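Local coordinates for protein methylmalonyl-CoA carboxyltransferase 12S subunit (Propionibacterium freudenreichii, PDB 1ON3) that transfers the carboxyl group of methylmalonyl-CoA to the biotin of the 1.3S subunit, as the hexameric core of the transcarboxylase complex, at residues Glu36-Ser40 with Gln41-Thr45; Asp240-Ala243 with Ala244-Ile247. All blocks are in the same frame, centred on the assembly; numbering follows the deposited sequence.

Contact 1 (36-45) ends helix 32-40 and leads toward helix 46-53; contact 2 (240-247) opens helix 241-253, which follows the last strand of the seven-stranded sheet of the N-terminal carboxyltransferase half. Their centres are 15 Å apart, and they meet at Gln-44. Its backbone N lies 2.8 Å from Asp-241 OD1, a probable hydrogen bond, and its side-chain amide lies beside the carboxylates of Asp-242 and Glu-245. Contact 1 is the nearer to bound methylmalonyl-CoA, with the Gln-41 side chain about 5 Å from the ligand, whereas the Asp-241 side chain in contact 2 is about 14 Å away.

Contact 1 of 2, residues Glu36-Ser40 with Gln41-Thr45; sequences EKQHS and QGKQT
Lys-37 O is gripped by two donors: Ser-40 OG at 2.6 Å from within the helix and Gln-41 N at 3.0 Å from beyond its end. Helix 32-40 stops here in a Schellman motif. Gly-42, with its positive phi of 75°, is the C-prime residue that turns the chain back; its N binds His-39 O, while Lys-43 N reaches Gln-38 O over 3.3 Å. The hydroxyl of Ser-40 stands between its own backbone N and carbonyl carbon (chi1 76°), which aims it back at the Lys-37 carbonyl.

Gln-38 ties the returning chain to the helix. Its chain bends at chi2 (88°), bringing the flat amide alongside the loop, where NE2 donates almost straight to Gln-44 O at 3.0 Å, a partner lying close to the amide plane. Asp-138 takes a second bond from NE2. The aliphatic part of Lys-43 crosses the Gln-38 side chain at about a right angle, Lys-43 CD touching Gln-38 OE1, and its extended chain carries NZ to Gln-41 OE1 at 2.9 Å, above the plane of that carbonyl. Water 2 donates to both Gln-38 OE1 and Gln-41 OE1, and water 1 joins Gln-38 OE1 to Lys-43 NZ, so the waters and the direct bond tie the three polar ends together; of these, the Gln-41 side chain is about 5 Å from bound methylmalonyl-CoA.

His-39 NE2 is hydrogen-bonded to Glu-48, which also accepts from Thr-45 N. The ring edge faces the loop: Lys-43 O lies in the ring plane, 3.2 Å from His-39 CD2.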
ATOM      1  N   GLU E  36      38.288   6.011  40.566  1.00 20.47           N
ATOM      2  CA  GLU E  36      38.295   6.928  41.697  1.00 19.68           C
ATOM      3  C   GLU E  36      38.347   8.360  41.208  1.00 21.15           C
ATOM      4  O   GLU E  36      37.695   9.236  41.775  1.00 19.22           O
ATOM      5  CB  GLU E  36      39.486   6.663  42.623  1.00 25.27           C
ATOM      6  CG  GLU E  36      39.358   5.390  43.411  1.00 29.42           C
ATOM      7  CD  GLU E  36      40.571   5.105  44.271  1.00 38.21           C
ATOM      8  OE1 GLU E  36      40.588   4.034  44.916  1.00 35.60           O
ATOM      9  OE2 GLU E  36      41.498   5.951  44.305  1.00 39.14           O
ATOM     10  N   LYS E  37      39.114   8.615  40.153  1.00 17.61           N
ATOM     11  CA  LYS E  37      39.187   9.979  39.646  1.00 21.48           C
ATOM     12  C   LYS E  37      37.818  10.413  39.120  1.00 23.86           C
ATOM     13  O   LYS E  37      37.384  11.551  39.346  1.00 21.84           O
ATOM     14  CB  LYS E  37      40.229  10.099  38.535  1.00 20.58           C
ATOM     15  CG  LYS E  37      40.327  11.504  37.954  1.00 24.96           C
ATOM     16  CD  LYS E  37      41.506  11.628  36.998  1.00 30.17           C
ATOM     17  CE  LYS E  37      41.716  13.069  36.552  1.00 35.12           C
ATOM     18  NZ  LYS E  37      42.939  13.218  35.698  1.00 35.19           N
ATOM     19  N   GLN E  38      37.144   9.506  38.412  1.00 20.19           N
ATOM     20  CA  GLN E  38      35.821   9.802  37.869  1.00 18.24           C
ATOM     21  C   GLN E  38      34.929  10.185  39.049  1.00 18.46           C
ATOM     22  O   GLN E  38      34.285  11.241  39.045  1.00 18.37           O
ATOM     23  CB  GLN E  38      35.256   8.575  37.131  1.00 18.60           C
ATOM     24  CG  GLN E  38      33.833   8.766  36.574  1.00 15.96           C
ATOM     25  CD  GLN E  38      33.787   9.371  35.173  1.00 19.41           C
ATOM     26  OE1 GLN E  38      34.753   9.990  34.697  1.00 15.53           O
ATOM     27  NE2 GLN E  38      32.645   9.202  34.506  1.00 17.36           N
ATOM     28  N   HIS E  39      34.914   9.339  40.075  1.00 18.54           N
ATOM     29  CA  HIS E  39      34.113   9.607  41.254  1.00 19.98           C
ATOM     30  C   HIS E  39      34.485  10.908  41.961  1.00 20.26           C
ATOM     31  O   HIS E  39      33.612  11.632  42.445  1.00 20.52           O
ATOM     32  CB  HIS E  39      34.223   8.441  42.226  1.00 19.41           C
ATOM     33  CG  HIS E  39      33.390   7.267  41.835  1.00 22.33           C
ATOM     34  ND1 HIS E  39      33.635   5.992  42.296  1.00 20.85           N
ATOM     35  CD2 HIS E  39      32.293   7.180  41.046  1.00 20.93           C
ATOM     36  CE1 HIS E  39      32.725   5.168  41.807  1.00 21.77           C
ATOM     37  NE2 HIS E  39      31.899   5.863  41.046  1.00 21.35           N
ATOM     38  N   SER E  40      35.774  11.211  42.015  1.00 20.84           N
ATOM     39  CA  SER E  40      36.218  12.430  42.676  1.00 23.18           C
ATOM     40  C   SER E  40      35.694  13.656  41.936  1.00 25.79           C
ATOM     41  O   SER E  40      35.501  14.705  42.545  1.00 26.81           O
ATOM     42  CB  SER E  40      37.746  12.482  42.741  1.00 23.72           C
ATOM     43  OG  SER E  40      38.292  12.822  41.480  1.00 33.07           O
ATOM     44  N   GLN E  41      35.460  13.522  40.629  1.00 24.84           N
ATOM     45  CA  GLN E  41      34.962  14.631  39.820  1.00 22.62           C
ATOM     46  C   GLN E  41      33.448  14.755  39.902  1.00 18.93           C
ATOM     47  O   GLN E  41      32.841  15.544  39.175  1.00 21.83           O
ATOM     48  CB  GLN E  41      35.382  14.463  38.357  1.00 23.65           C
ATOM     49  CG  GLN E  41      36.880  14.409  38.157  1.00 27.74           C
ATOM     50  CD  GLN E  41      37.277  14.200  36.705  1.00 31.28           C
ATOM     51  OE1 GLN E  41      36.657  13.423  35.985  1.00 33.72           O
ATOM     52  NE2 GLN E  41      38.334  14.879  36.278  1.00 33.46           N
ATOM     53  N   GLY E  42      32.851  13.980  40.798  1.00 19.65           N
ATOM     54  CA  GLY E  42      31.410  14.009  40.986  1.00 19.81           C
ATOM     55  C   GLY E  42      30.598  13.327  39.895  1.00 22.46           C
ATOM     56  O   GLY E  42      29.432  13.672  39.693  1.00 20.54           O
ATOM     57  N   LYS E  43      31.204  12.355  39.212  1.00 20.68           N
ATOM     58  CA  LYS E  43      30.550  11.620  38.125  1.00 20.54           C
ATOM     59  C   LYS E  43      30.485  10.133  38.430  1.00 20.34           C
ATOM     60  O   LYS E  43      31.390   9.582  39.055  1.00 19.24           O
ATOM     61  CB  LYS E  43      31.335  11.764  36.816  1.00 20.44           C
ATOM     62  CG  LYS E  43      31.707  13.171  36.423  1.00 20.08           C
ATOM     63  CD  LYS E  43      32.745  13.137  35.316  1.00 26.61           C
ATOM     64  CE  LYS E  43      33.363  14.509  35.109  1.00 32.13           C
ATOM     65  NZ  LYS E  43      34.546  14.439  34.209  1.00 34.87           N
ATOM     66  N   GLN E  44      29.416   9.486  37.976  1.00 17.52           N
ATOM     67  CA  GLN E  44      29.266   8.047  38.151  1.00 17.26           C
ATOM     68  C   GLN E  44      30.021   7.392  36.983  1.00 15.33           C
ATOM     69  O   GLN E  44      30.370   8.064  36.024  1.00 15.33           O
ATOM     70  CB  GLN E  44      27.781   7.660  38.087  1.00 16.03           C
ATOM     71  CG  GLN E  44      26.933   8.250  39.214  1.00 17.23           C
ATOM     72  CD  GLN E  44      25.445   7.983  39.044  1.00 18.32           C
ATOM     73  OE1 GLN E  44      24.631   8.436  39.846  1.00 19.37           O
ATOM     74  NE2 GLN E  44      25.084   7.244  37.999  1.00 15.35           N
ATOM     75  N   THR E  45      30.276   6.088  37.066  1.00 14.43           N
ATOM     76  CA  THR E  45      30.956   5.383  35.974  1.00 14.25           C
ATOM     77  C   THR E  45      29.905   5.001  34.940  1.00 13.09           C
ATOM     78  O   THR E  45      28.712   5.118  35.191  1.00 12.70           O
ATOM     79  CB  THR E  45      31.580   4.073  36.444  1.00 14.21           C
ATOM     80  OG1 THR E  45      30.533   3.200  36.891  1.00 14.39           O
ATOM     81  CG2 THR E  45      32.546   4.317  37.586  1.00 14.27           C
TER
HETATM   82  O   HOH W   1      34.364  12.145  32.776  1.00 16.37           O
HETATM   83  O   HOH W   2      37.339  10.972  35.098  1.00 21.85           O

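Contact 2 of 2, residues Asp240-Ala243 with Ala244-Ile247; sequences DDDA and AELI
Asp-240 O accepts from Ala-244 N at 3.0 Å in the first turn of helix 241-253, and the same residue is its N-cap: Asp-240 OD1 takes Ala-243 N at 3.1 Å, nearly along the C-O axis of the carboxylate. Asp-241 O receives Glu-245 N, and the Glu-245 side chain folds back over this carbonyl, its bend at chi2 (145°) setting CD 3.0 Å from Asp-241 O. The Asp-241 carboxylate turns to helix 46-53 and the loop before it, with OD1 bridging to Arg-49 and accepting from Gln-44 N. Asp-242 O bonds Leu-246 N, while Asp-242 OD2 sits 3.7 Å from Glu-245 OE2, the two carboxylate planes 73° apart. Ala-243 O takes Ile-247 N at 2.9 Å, and CG1 of Ile-247 rests against that oxygen. The small methyls of Ala-243 and Ala-244, with Ile-247, pack the helix onto strand 236-238; Ala-244 and Ile-247 also touch strand 191-195.

Three consecutive aspartates at the positive end of the helix dipole are probably stabilised as anions, and Arg-49 pairs with Asp-241. The close Asp-242 and Glu-245 carboxylates should repel each other, a cost that the helix N-terminus may partly offset.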
ATOM      1  N   ASP E 240      23.647  16.803  38.578  1.00 16.38           N
ATOM      2  CA  ASP E 240      24.633  15.735  38.510  1.00 17.72           C
ATOM      3  C   ASP E 240      24.010  14.518  37.847  1.00 18.39           C
ATOM      4  O   ASP E 240      22.907  14.597  37.317  1.00 14.44           O
ATOM      5  CB  ASP E 240      25.127  15.365  39.911  1.00 18.10           C
ATOM      6  CG  ASP E 240      23.990  15.130  40.892  1.00 20.96           C
ATOM      7  OD1 ASP E 240      22.886  14.720  40.474  1.00 17.53           O
ATOM      8  OD2 ASP E 240      24.205  15.347  42.093  1.00 22.91           O
ATOM      9  N   ASP E 241      24.705  13.389  37.900  1.00 16.20           N
ATOM     10  CA  ASP E 241      24.195  12.183  37.272  1.00 16.37           C
ATOM     11  C   ASP E 241      22.909  11.634  37.867  1.00 14.20           C
ATOM     12  O   ASP E 241      22.081  11.116  37.127  1.00 13.14           O
ATOM     13  CB  ASP E 241      25.271  11.098  37.266  1.00 16.21           C
ATOM     14  CG  ASP E 241      26.408  11.426  36.331  1.00 17.10           C
ATOM     15  OD1 ASP E 241      27.438  10.716  36.358  1.00 16.33           O
ATOM     16  OD2 ASP E 241      26.264  12.403  35.566  1.00 16.98           O
ATOM     17  N   ASP E 242      22.734  11.715  39.187  1.00 14.17           N
ATOM     18  CA  ASP E 242      21.491  11.204  39.787  1.00 13.76           C
ATOM     19  C   ASP E 242      20.314  12.023  39.255  1.00 16.74           C
ATOM     20  O   ASP E 242      19.247  11.484  38.969  1.00 12.56           O
ATOM     21  CB  ASP E 242      21.511  11.319  41.307  1.00 15.16           C
ATOM     22  CG  ASP E 242      22.389  10.276  41.972  1.00 23.57           C
ATOM     23  OD1 ASP E 242      23.074  10.642  42.951  1.00 26.89           O
ATOM     24  OD2 ASP E 242      22.384   9.099  41.543  1.00 20.21           O
ATOM     25  N   ALA E 243      20.520  13.328  39.130  1.00 14.36           N
ATOM     26  CA  ALA E 243      19.479  14.221  38.633  1.00 16.01           C
ATOM     27  C   ALA E 243      19.184  13.976  37.156  1.00 15.31           C
ATOM     28  O   ALA E 243      18.036  14.090  36.718  1.00 14.69           O
ATOM     29  CB  ALA E 243      19.900  15.671  38.842  1.00 13.90           C
ATOM     30  N   ALA E 244      20.224  13.657  36.387  1.00 12.94           N
ATOM     31  CA  ALA E 244      20.067  13.421  34.959  1.00 10.65           C
ATOM     32  C   ALA E 244      19.265  12.147  34.740  1.00 13.49           C
ATOM     33  O   ALA E 244      18.442  12.072  33.824  1.00 14.48           O
ATOM     34  CB  ALA E 244      21.444  13.309  34.280  1.00 14.93           C
ATOM     35  N   GLU E 245      19.515  11.154  35.589  1.00 10.87           N
ATOM     36  CA  GLU E 245      18.818   9.878  35.516  1.00 13.02           C
ATOM     37  C   GLU E 245      17.345  10.065  35.878  1.00 15.70           C
ATOM     38  O   GLU E 245      16.469   9.473  35.243  1.00 15.41           O
ATOM     39  CB  GLU E 245      19.515   8.861  36.428  1.00 12.16           C
ATOM     40  CG  GLU E 245      20.855   8.397  35.822  1.00 13.80           C
ATOM     41  CD  GLU E 245      21.960   8.116  36.837  1.00 14.86           C
ATOM     42  OE1 GLU E 245      23.121   7.950  36.392  1.00 14.08           O
ATOM     43  OE2 GLU E 245      21.683   8.048  38.054  1.00 11.81           O
ATOM     44  N   LEU E 246      17.064  10.905  36.872  1.00 15.90           N
ATOM     45  CA  LEU E 246      15.671  11.161  37.246  1.00 14.53           C
ATOM     46  C   LEU E 246      14.980  11.910  36.111  1.00 15.73           C
ATOM     47  O   LEU E 246      13.833  11.626  35.775  1.00 13.09           O
ATOM     48  CB  LEU E 246      15.583  11.986  38.539  1.00 14.26           C
ATOM     49  CG  LEU E 246      15.874  11.250  39.859  1.00 21.12           C
ATOM     50  CD1 LEU E 246      15.813  12.221  41.044  1.00 22.64           C
ATOM     51  CD2 LEU E 246      14.835  10.134  40.043  1.00 22.19           C
ATOM     52  N   ILE E 247      15.672  12.877  35.515  1.00 11.65           N
ATOM     53  CA  ILE E 247      15.067  13.630  34.414  1.00 14.23           C
ATOM     54  C   ILE E 247      14.801  12.705  33.227  1.00 13.25           C
ATOM     55  O   ILE E 247      13.734  12.761  32.608  1.00 13.84           O
ATOM     56  CB  ILE E 247      15.976  14.814  33.967  1.00 15.43           C
ATOM     57  CG1 ILE E 247      16.019  15.880  35.074  1.00 15.37           C
ATOM     58  CG2 ILE E 247      15.442  15.425  32.673  1.00 11.92           C
ATOM     59  CD1 ILE E 247      17.115  16.934  34.877  1.00 14.21           C
TER